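Local coordinates for protein putative xanthine dehydrogenase YAGS fad-binding subunit (Escherichia coli, PDB 5G5G) that probably oxidises aldehydes in the periplasm, as the molybdenum- and pterin cytosine dinucleotide-binding subunit of a three-chain enzyme, at residues S56-D67 and V130-Y141; I105-A113 and R272-T280. All blocks are in the same frame, centred on the assembly; numbering follows the deposited sequence.

Interaction 1: residues S56-D67 and V130-Y141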
# COMPACT_ATOMS: atom_id res chain seq x y z
N SER C 56 4.29 -21.93 -5.06
CA SER C 56 3.55 -22.79 -5.97
C SER C 56 3.17 -22.06 -7.25
O SER C 56 2.62 -20.93 -7.23
CB SER C 56 2.27 -23.30 -5.34
OG SER C 56 1.59 -24.10 -6.30
N ALA C 57 3.38 -22.73 -8.36
CA ALA C 57 2.99 -22.22 -9.68
C ALA C 57 1.51 -22.50 -10.00
O ALA C 57 0.99 -21.97 -11.00
CB ALA C 57 3.89 -22.78 -10.77
N ILE C 58 0.85 -23.33 -9.20
CA ILE C 58 -0.54 -23.61 -9.40
C ILE C 58 -1.35 -23.28 -8.17
O ILE C 58 -0.84 -23.26 -7.02
CB ILE C 58 -0.81 -25.07 -9.79
CG1 ILE C 58 -0.55 -26.03 -8.64
CG2 ILE C 58 -0.00 -25.48 -11.00
CD1 ILE C 58 -0.97 -27.43 -8.92
N ALA C 59 -2.66 -23.08 -8.40
CA ALA C 59 -3.57 -22.81 -7.29
C ALA C 59 -3.77 -24.02 -6.42
O ALA C 59 -3.86 -23.89 -5.19
CB ALA C 59 -4.93 -22.36 -7.81
N LYS C 60 -3.88 -25.20 -7.03
CA LYS C 60 -4.43 -26.34 -6.30
C LYS C 60 -4.17 -27.66 -7.01
O LYS C 60 -4.38 -27.77 -8.25
CB LYS C 60 -5.96 -26.21 -6.13
CG LYS C 60 -6.57 -27.28 -5.20
CD LYS C 60 -8.09 -27.40 -5.21
CE LYS C 60 -8.48 -28.26 -4.02
NZ LYS C 60 -9.93 -28.34 -3.76
N GLY C 61 -3.76 -28.64 -6.21
CA GLY C 61 -3.35 -29.94 -6.71
C GLY C 61 -2.26 -30.57 -5.86
O GLY C 61 -2.18 -30.36 -4.65
N ARG C 62 -1.43 -31.37 -6.53
CA ARG C 62 -0.38 -32.15 -5.90
C ARG C 62 0.95 -31.75 -6.52
O ARG C 62 1.05 -31.49 -7.73
CB ARG C 62 -0.60 -33.66 -6.14
CG ARG C 62 0.16 -34.53 -5.15
CD ARG C 62 -0.25 -36.00 -5.16
NE ARG C 62 0.56 -36.78 -4.20
CZ ARG C 62 0.35 -36.83 -2.88
NH1 ARG C 62 -0.65 -36.18 -2.30
NH2 ARG C 62 1.16 -37.57 -2.12
N LEU C 63 1.96 -31.71 -5.67
CA LEU C 63 3.34 -31.50 -6.07
C LEU C 63 3.86 -32.90 -6.37
O LEU C 63 4.12 -33.67 -5.45
CB LEU C 63 4.07 -30.82 -4.91
CG LEU C 63 5.47 -30.29 -5.12
CD1 LEU C 63 5.50 -29.31 -6.27
CD2 LEU C 63 5.97 -29.69 -3.82
N THR C 64 3.94 -33.27 -7.64
CA THR C 64 4.34 -34.66 -8.01
C THR C 64 5.83 -34.84 -7.73
O THR C 64 6.25 -35.86 -7.10
CB THR C 64 3.93 -35.05 -9.45
OG1 THR C 64 4.30 -34.03 -10.38
CG2 THR C 64 2.40 -35.23 -9.52
N ALA C 65 6.60 -33.81 -8.05
CA ALA C 65 8.01 -33.80 -7.63
C ALA C 65 8.57 -32.38 -7.40
O ALA C 65 8.02 -31.37 -7.86
CB ALA C 65 8.84 -34.57 -8.63
N LEU C 66 9.65 -32.35 -6.65
CA LEU C 66 10.28 -31.12 -6.34
C LEU C 66 11.76 -31.40 -6.34
O LEU C 66 12.29 -31.96 -5.40
CB LEU C 66 9.81 -30.63 -4.96
CG LEU C 66 10.38 -29.28 -4.57
CD1 LEU C 66 10.06 -28.21 -5.61
CD2 LEU C 66 9.81 -28.83 -3.21
N ASP C 67 12.42 -31.06 -7.43
CA ASP C 67 13.79 -31.48 -7.60
C ASP C 67 14.69 -30.29 -7.38
O ASP C 67 14.37 -29.17 -7.71
CB ASP C 67 13.96 -32.14 -8.92
CG ASP C 67 13.09 -33.36 -9.05
OD1 ASP C 67 13.23 -34.30 -8.18
OD2 ASP C 67 12.21 -33.36 -9.96
N VAL C 130 14.84 -24.41 -9.23
CA VAL C 130 14.14 -25.44 -8.50
C VAL C 130 13.05 -25.99 -9.45
O VAL C 130 12.28 -25.21 -9.97
CB VAL C 130 13.54 -24.87 -7.20
CG1 VAL C 130 12.60 -25.86 -6.52
CG2 VAL C 130 14.68 -24.51 -6.26
N GLN C 131 12.99 -27.30 -9.62
CA GLN C 131 12.14 -27.93 -10.65
C GLN C 131 10.92 -28.49 -9.92
O GLN C 131 10.98 -29.54 -9.31
CB GLN C 131 12.96 -28.99 -11.38
CG GLN C 131 12.22 -29.84 -12.40
CD GLN C 131 13.10 -30.91 -13.06
OE1 GLN C 131 14.08 -30.58 -13.75
NE2 GLN C 131 12.79 -32.21 -12.84
N ALA C 132 9.79 -27.82 -10.04
CA ALA C 132 8.53 -28.29 -9.45
C ALA C 132 7.61 -28.79 -10.54
O ALA C 132 7.41 -28.08 -11.52
CB ALA C 132 7.85 -27.19 -8.70
N HIS C 133 7.09 -30.00 -10.42
CA HIS C 133 6.06 -30.45 -11.35
C HIS C 133 4.82 -30.85 -10.56
O HIS C 133 4.88 -31.40 -9.43
CB HIS C 133 6.55 -31.58 -12.28
CG HIS C 133 7.72 -31.20 -13.14
ND1 HIS C 133 8.76 -32.07 -13.38
CD2 HIS C 133 8.02 -30.07 -13.81
CE1 HIS C 133 9.65 -31.48 -14.16
NE2 HIS C 133 9.23 -30.26 -14.43
N TYR C 134 3.68 -30.58 -11.20
CA TYR C 134 2.36 -30.62 -10.60
C TYR C 134 1.29 -31.38 -11.42
O TYR C 134 1.38 -31.48 -12.65
CB TYR C 134 1.81 -29.20 -10.48
CG TYR C 134 2.71 -28.16 -9.88
CD1 TYR C 134 3.64 -27.47 -10.67
CD2 TYR C 134 2.58 -27.79 -8.54
CE1 TYR C 134 4.46 -26.48 -10.15
CE2 TYR C 134 3.37 -26.81 -8.01
CZ TYR C 134 4.29 -26.14 -8.81
OH TYR C 134 5.05 -25.13 -8.29
N ARG C 135 0.29 -31.84 -10.67
CA ARG C 135 -1.00 -32.34 -11.18
C ARG C 135 -2.07 -31.39 -10.61
O ARG C 135 -2.33 -31.40 -9.41
CB ARG C 135 -1.21 -33.76 -10.65
CG ARG C 135 -2.49 -34.45 -11.12
CD ARG C 135 -2.38 -34.95 -12.55
NE ARG C 135 -3.70 -35.36 -13.08
CZ ARG C 135 -3.97 -36.48 -13.76
NH1 ARG C 135 -3.03 -37.38 -14.06
NH2 ARG C 135 -5.22 -36.71 -14.16
N ARG C 136 -2.67 -30.58 -11.47
CA ARG C 136 -3.74 -29.70 -11.01
C ARG C 136 -4.95 -30.49 -10.59
O ARG C 136 -5.24 -31.57 -11.15
CB ARG C 136 -4.19 -28.78 -12.11
CG ARG C 136 -3.19 -27.79 -12.60
CD ARG C 136 -3.89 -26.89 -13.63
NE ARG C 136 -2.96 -25.88 -14.12
CZ ARG C 136 -2.72 -24.71 -13.54
NH1 ARG C 136 -3.36 -24.34 -12.42
NH2 ARG C 136 -1.85 -23.88 -14.11
N ASN C 137 -5.67 -29.99 -9.59
CA ASN C 137 -6.98 -30.52 -9.23
C ASN C 137 -7.98 -29.39 -9.42
O ASN C 137 -7.58 -28.23 -9.52
CB ASN C 137 -7.00 -31.05 -7.80
CG ASN C 137 -6.12 -32.29 -7.60
OD1 ASN C 137 -5.47 -32.78 -8.54
ND2 ASN C 137 -6.07 -32.77 -6.37
N LYS C 138 -9.25 -29.77 -9.55
CA LYS C 138 -10.36 -28.85 -9.68
C LYS C 138 -10.56 -28.05 -8.38
O LYS C 138 -10.55 -28.60 -7.27
CB LYS C 138 -11.64 -29.63 -10.02
CG LYS C 138 -12.90 -28.78 -10.14
CD LYS C 138 -12.86 -28.02 -11.47
CE LYS C 138 -13.69 -26.73 -11.46
NZ LYS C 138 -14.97 -26.94 -12.19
N GLY C 139 -10.68 -26.75 -8.54
CA GLY C 139 -10.92 -25.87 -7.41
C GLY C 139 -12.12 -24.97 -7.61
O GLY C 139 -12.69 -24.90 -8.68
N ALA C 140 -12.49 -24.28 -6.54
CA ALA C 140 -13.60 -23.32 -6.51
C ALA C 140 -13.03 -21.99 -6.20
O ALA C 140 -12.42 -21.80 -5.14
CB ALA C 140 -14.63 -23.69 -5.46
N TYR C 141 -13.20 -21.07 -7.16
CA TYR C 141 -12.59 -19.78 -7.09
C TYR C 141 -13.52 -18.62 -7.15
O TYR C 141 -13.05 -17.52 -7.01
CB TYR C 141 -11.52 -19.65 -8.17
CG TYR C 141 -10.55 -20.78 -8.12
CD1 TYR C 141 -9.68 -20.90 -7.04
CD2 TYR C 141 -10.50 -21.72 -9.14
CE1 TYR C 141 -8.78 -21.96 -6.98
CE2 TYR C 141 -9.61 -22.77 -9.11
CZ TYR C 141 -8.75 -22.88 -8.03
OH TYR C 141 -7.89 -23.96 -8.02
O HOH W 1 -1.19 -21.03 -12.86
O HOH W 2 -3.18 -21.92 -11.19
O HOH W 3 -4.70 -25.72 -10.16

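Interaction 2: residues I105-A113 and R272-T280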
# COMPACT_ATOMS: atom_id res chain seq x y z
N ILE C 105 -0.76 -28.94 -2.61
CA ILE C 105 -0.80 -27.49 -2.83
C ILE C 105 -2.22 -26.99 -2.50
O ILE C 105 -3.19 -27.46 -3.12
CB ILE C 105 -0.47 -27.14 -4.28
CG1 ILE C 105 0.94 -27.68 -4.68
CG2 ILE C 105 -0.59 -25.65 -4.51
CD1 ILE C 105 2.09 -27.05 -3.93
N GLU C 106 -2.29 -26.09 -1.54
CA GLU C 106 -3.54 -25.47 -1.07
C GLU C 106 -3.88 -24.13 -1.71
O GLU C 106 -5.08 -23.80 -1.81
CB GLU C 106 -3.51 -25.28 0.43
CG GLU C 106 -3.26 -26.58 1.20
CD GLU C 106 -3.00 -26.27 2.64
OE1 GLU C 106 -3.96 -26.02 3.33
OE2 GLU C 106 -1.85 -26.20 3.10
N HIS C 107 -2.89 -23.40 -2.19
CA HIS C 107 -3.15 -22.13 -2.87
C HIS C 107 -1.99 -21.71 -3.73
O HIS C 107 -0.85 -22.13 -3.50
CB HIS C 107 -3.58 -21.01 -1.85
CG HIS C 107 -2.50 -20.63 -0.87
ND1 HIS C 107 -1.54 -19.71 -1.17
CD2 HIS C 107 -2.19 -21.10 0.36
CE1 HIS C 107 -0.75 -19.54 -0.12
NE2 HIS C 107 -1.09 -20.41 0.80
N TYR C 108 -2.27 -20.79 -4.66
CA TYR C 108 -1.24 -20.23 -5.51
C TYR C 108 -0.20 -19.50 -4.64
O TYR C 108 -0.53 -18.84 -3.62
CB TYR C 108 -1.89 -19.26 -6.49
CG TYR C 108 -0.96 -18.72 -7.51
CD1 TYR C 108 -0.44 -19.51 -8.54
CD2 TYR C 108 -0.56 -17.42 -7.43
CE1 TYR C 108 0.44 -18.96 -9.46
CE2 TYR C 108 0.28 -16.86 -8.34
CZ TYR C 108 0.80 -17.66 -9.34
OH TYR C 108 1.68 -17.05 -10.22
N HIS C 109 1.06 -19.64 -5.05
CA HIS C 109 2.19 -19.02 -4.29
C HIS C 109 2.39 -19.52 -2.87
O HIS C 109 3.19 -18.95 -2.13
CB HIS C 109 2.17 -17.49 -4.32
CG HIS C 109 2.65 -16.91 -5.60
ND1 HIS C 109 2.61 -15.57 -5.84
CD2 HIS C 109 3.20 -17.47 -6.71
CE1 HIS C 109 3.13 -15.30 -7.01
NE2 HIS C 109 3.49 -16.44 -7.57
N GLN C 110 1.79 -20.63 -2.49
CA GLN C 110 2.14 -21.26 -1.23
C GLN C 110 3.60 -21.68 -1.26
O GLN C 110 4.08 -22.20 -2.28
CB GLN C 110 1.26 -22.47 -0.97
CG GLN C 110 1.57 -23.24 0.32
CD GLN C 110 0.59 -24.38 0.52
OE1 GLN C 110 0.12 -25.01 -0.45
NE2 GLN C 110 0.23 -24.63 1.79
N ALA C 111 4.33 -21.39 -0.18
CA ALA C 111 5.76 -21.68 -0.20
C ALA C 111 6.01 -23.19 -0.33
O ALA C 111 5.38 -23.99 0.39
CB ALA C 111 6.42 -21.17 1.04
N ILE C 112 6.91 -23.58 -1.22
CA ILE C 112 7.28 -25.00 -1.39
C ILE C 112 8.75 -25.31 -1.22
O ILE C 112 9.13 -26.48 -1.10
CB ILE C 112 6.75 -25.62 -2.71
CG1 ILE C 112 7.35 -24.89 -3.93
CG2 ILE C 112 5.24 -25.58 -2.70
CD1 ILE C 112 7.02 -25.55 -5.26
N ALA C 113 9.59 -24.28 -1.27
CA ALA C 113 11.02 -24.48 -1.09
C ALA C 113 11.68 -23.15 -0.72
O ALA C 113 11.08 -22.06 -0.89
CB ALA C 113 11.67 -25.09 -2.32
N ARG C 272 7.86 -8.74 -2.86
CA ARG C 272 6.58 -8.06 -2.99
C ARG C 272 5.62 -8.81 -3.95
O ARG C 272 4.43 -8.97 -3.60
CB ARG C 272 6.76 -6.59 -3.41
CG ARG C 272 5.47 -5.81 -3.54
CD ARG C 272 4.67 -5.72 -2.26
NE ARG C 272 5.42 -4.97 -1.29
CZ ARG C 272 5.04 -4.74 -0.05
NH1 ARG C 272 3.89 -5.27 0.42
NH2 ARG C 272 5.82 -3.99 0.73
N PRO C 273 6.07 -9.23 -5.13
CA PRO C 273 5.14 -9.95 -6.02
C PRO C 273 4.53 -11.24 -5.48
O PRO C 273 3.48 -11.67 -6.01
CB PRO C 273 5.96 -10.21 -7.30
CG PRO C 273 7.15 -9.32 -7.22
CD PRO C 273 7.38 -8.99 -5.79
N SER C 274 5.15 -11.84 -4.47
CA SER C 274 4.63 -13.06 -3.85
C SER C 274 3.67 -12.81 -2.71
O SER C 274 2.94 -13.73 -2.32
CB SER C 274 5.77 -13.90 -3.30
OG SER C 274 6.29 -13.34 -2.12
N ILE C 275 3.65 -11.59 -2.17
CA ILE C 275 2.92 -11.29 -0.94
C ILE C 275 1.40 -11.45 -1.11
O ILE C 275 0.79 -12.15 -0.34
CB ILE C 275 3.35 -9.99 -0.26
CG1 ILE C 275 4.79 -10.19 0.26
CG2 ILE C 275 2.40 -9.63 0.88
CD1 ILE C 275 5.41 -8.93 0.79
N PRO C 276 0.82 -10.86 -2.15
CA PRO C 276 -0.65 -10.89 -2.17
C PRO C 276 -1.30 -12.30 -2.23
O PRO C 276 -2.37 -12.50 -1.64
CB PRO C 276 -1.00 -10.01 -3.37
CG PRO C 276 0.13 -9.05 -3.44
CD PRO C 276 1.35 -9.90 -3.12
N ASN C 277 -0.66 -13.26 -2.94
CA ASN C 277 -1.11 -14.65 -2.96
C ASN C 277 -0.48 -15.53 -1.88
O ASN C 277 -1.13 -16.46 -1.43
CB ASN C 277 -0.96 -15.32 -4.35
CG ASN C 277 -1.87 -14.74 -5.38
OD1 ASN C 277 -3.06 -15.09 -5.45
ND2 ASN C 277 -1.36 -13.84 -6.16
N ASN C 278 0.78 -15.27 -1.47
CA ASN C 278 1.40 -16.13 -0.44
C ASN C 278 0.78 -15.94 0.93
O ASN C 278 0.65 -16.92 1.68
CB ASN C 278 2.92 -15.88 -0.32
CG ASN C 278 3.53 -16.71 0.78
OD1 ASN C 278 3.75 -16.23 1.89
ND2 ASN C 278 3.75 -18.01 0.48
N THR C 279 0.42 -14.70 1.26
CA THR C 279 0.03 -14.36 2.62
C THR C 279 -1.51 -14.37 2.71
O THR C 279 -2.12 -15.24 2.12
CB THR C 279 0.63 -13.05 3.12
OG1 THR C 279 0.18 -11.89 2.40
CG2 THR C 279 2.16 -13.10 2.97
N THR C 280 -2.10 -13.46 3.47
CA THR C 280 -3.54 -13.45 3.62
C THR C 280 -4.14 -12.21 2.93
O THR C 280 -3.41 -11.27 2.58
CB THR C 280 -3.95 -13.45 5.08
OG1 THR C 280 -3.55 -12.24 5.72
CG2 THR C 280 -3.31 -14.61 5.81
O HOH W 4 1.37 -13.14 -5.12
O HOH W 5 3.27 -20.29 2.25

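Interaction 1: residues S56-D67 and V130-Y141
Leu63 and Tyr134 face each other where strands 61-67 and 131-136 run antiparallel, in a three-stranded sheet of the a/b hammerhead domain. Strand 61-67 is the middle strand, with 104-105 on its other side. The register slips by one residue at a classic beta bulge, where Thr64 and Ala65 share His133 as their partner. His133 O accepts from Thr64 N at 2.8 Å and from Ala65 N at 3.3 Å, and Thr64 OG1 adds a weak bond.

The tight part is built on the Tyr134 ring. Its CG lies anti to the carbonyl carbon (chi1 -48°), and the ring reaches the loop before strand 61-67. Ile58 CG2 sits over one ring face in a CH-pi contact, 4.2 Å from the centroid of Tyr134. Ile58 CG1 and CD1 run alongside Tyr134 CD2, and CD1 also touches Tyr134 CB. Leu63 CD1 touches Tyr134 CE2 at 3.7 Å. Ala57 N donates to Tyr134 OH at 2.9 Å and 167°, which fixes the end of the ring. Ile112 of strand 111-117 packs on Tyr134, Ala132 and Leu66.

The other face of the sheet is looser and more solvent-exposed. It carries Arg62, Arg135, Ala65, His133, Asp67 and Gln131. Arg62 and Arg135 start on this face, but their guanidinium ends swing clear of the partner strand. Gln131 NE2 reaches Asp67 OD2 at 3.2 Å, a weak bond with amide and carboxylate planes 84° apart.

Arg136 joins the wet end of the contact. Ile58 CG2 lies over one face of its guanidinium, and Arg136 NH1 donates at 2.7 Å to a water that also accepts from Ala59 N.

Interaction 2: residues I105-A113 and R272-T280
A type II beta turn, His107 to Gln110, meets the short helix 275-278, with His109 against Asn277 and Asn278. Asn278 ND2 donates to His109 O at 2.8 Å. The bond is straight, 179°, and the acceptor lies in the amide plane. Asn278 CG stands anti to its own N (chi1 177°), which carries the amide across to the turn. The other N-H of ND2 is used too: a water accepts from it at 2.9 Å and also from Ala111 N. Asn278 OD1 is bonded to Ser250 OG, so both ends of this buried amide are held.

The contact joins two parts of the chain. The turn belongs to the hammerhead domain and leads into strand 111-117. The helix belongs to the molybdopterin cofactor-binding domain.

One face of the His109 ring is covered by its chain neighbour: Tyr108 CE2 lies 3.3 Å above the His109 plane, over its centre. At its edge, His109 ND1 meets a second water at 2.8 Å. That water donates to Pro273 O and accepts from Asn277 N and ND2. His109 also meets His654 edge-to-face.

Asn277 approaches the Tyr108 ring at its edge, with CG 3.6 Å from Tyr108 CD2. The amide stands nearly upright to the ring, at 89°. Its OD1 accepts from Phe651 N, while Tyr108 OH bonds an acidic side chain of another protein chain. His107 ND1 donates to Tyr108 O at 2.8 Å from above the carbonyl plane, and His107 CE1 rests 3.5 Å from Asn278 O.

The two contacts lie side by side, their centres about 12 Å apart. Interaction 1 lies within the hammerhead domain, and interaction 2 ties that domain to the cofactor-binding domain. Interaction 1 is partly buried, with one apolar face and one face of charged and polar residues. Interaction 2 is buried and smaller. The first rests on repeated strand-to-strand backbone bonds with an aromatic and aliphatic patch. The second has a single direct hydrogen bond, two bridging waters and ring edges. They touch directly: Ser56 N probably bonds Gln110 O, and Gly61 O probably bonds Ile105 N. Residues 105-113 thus begin in the sheet of interaction 1, at Ile105, and then turn to face helix 275-278.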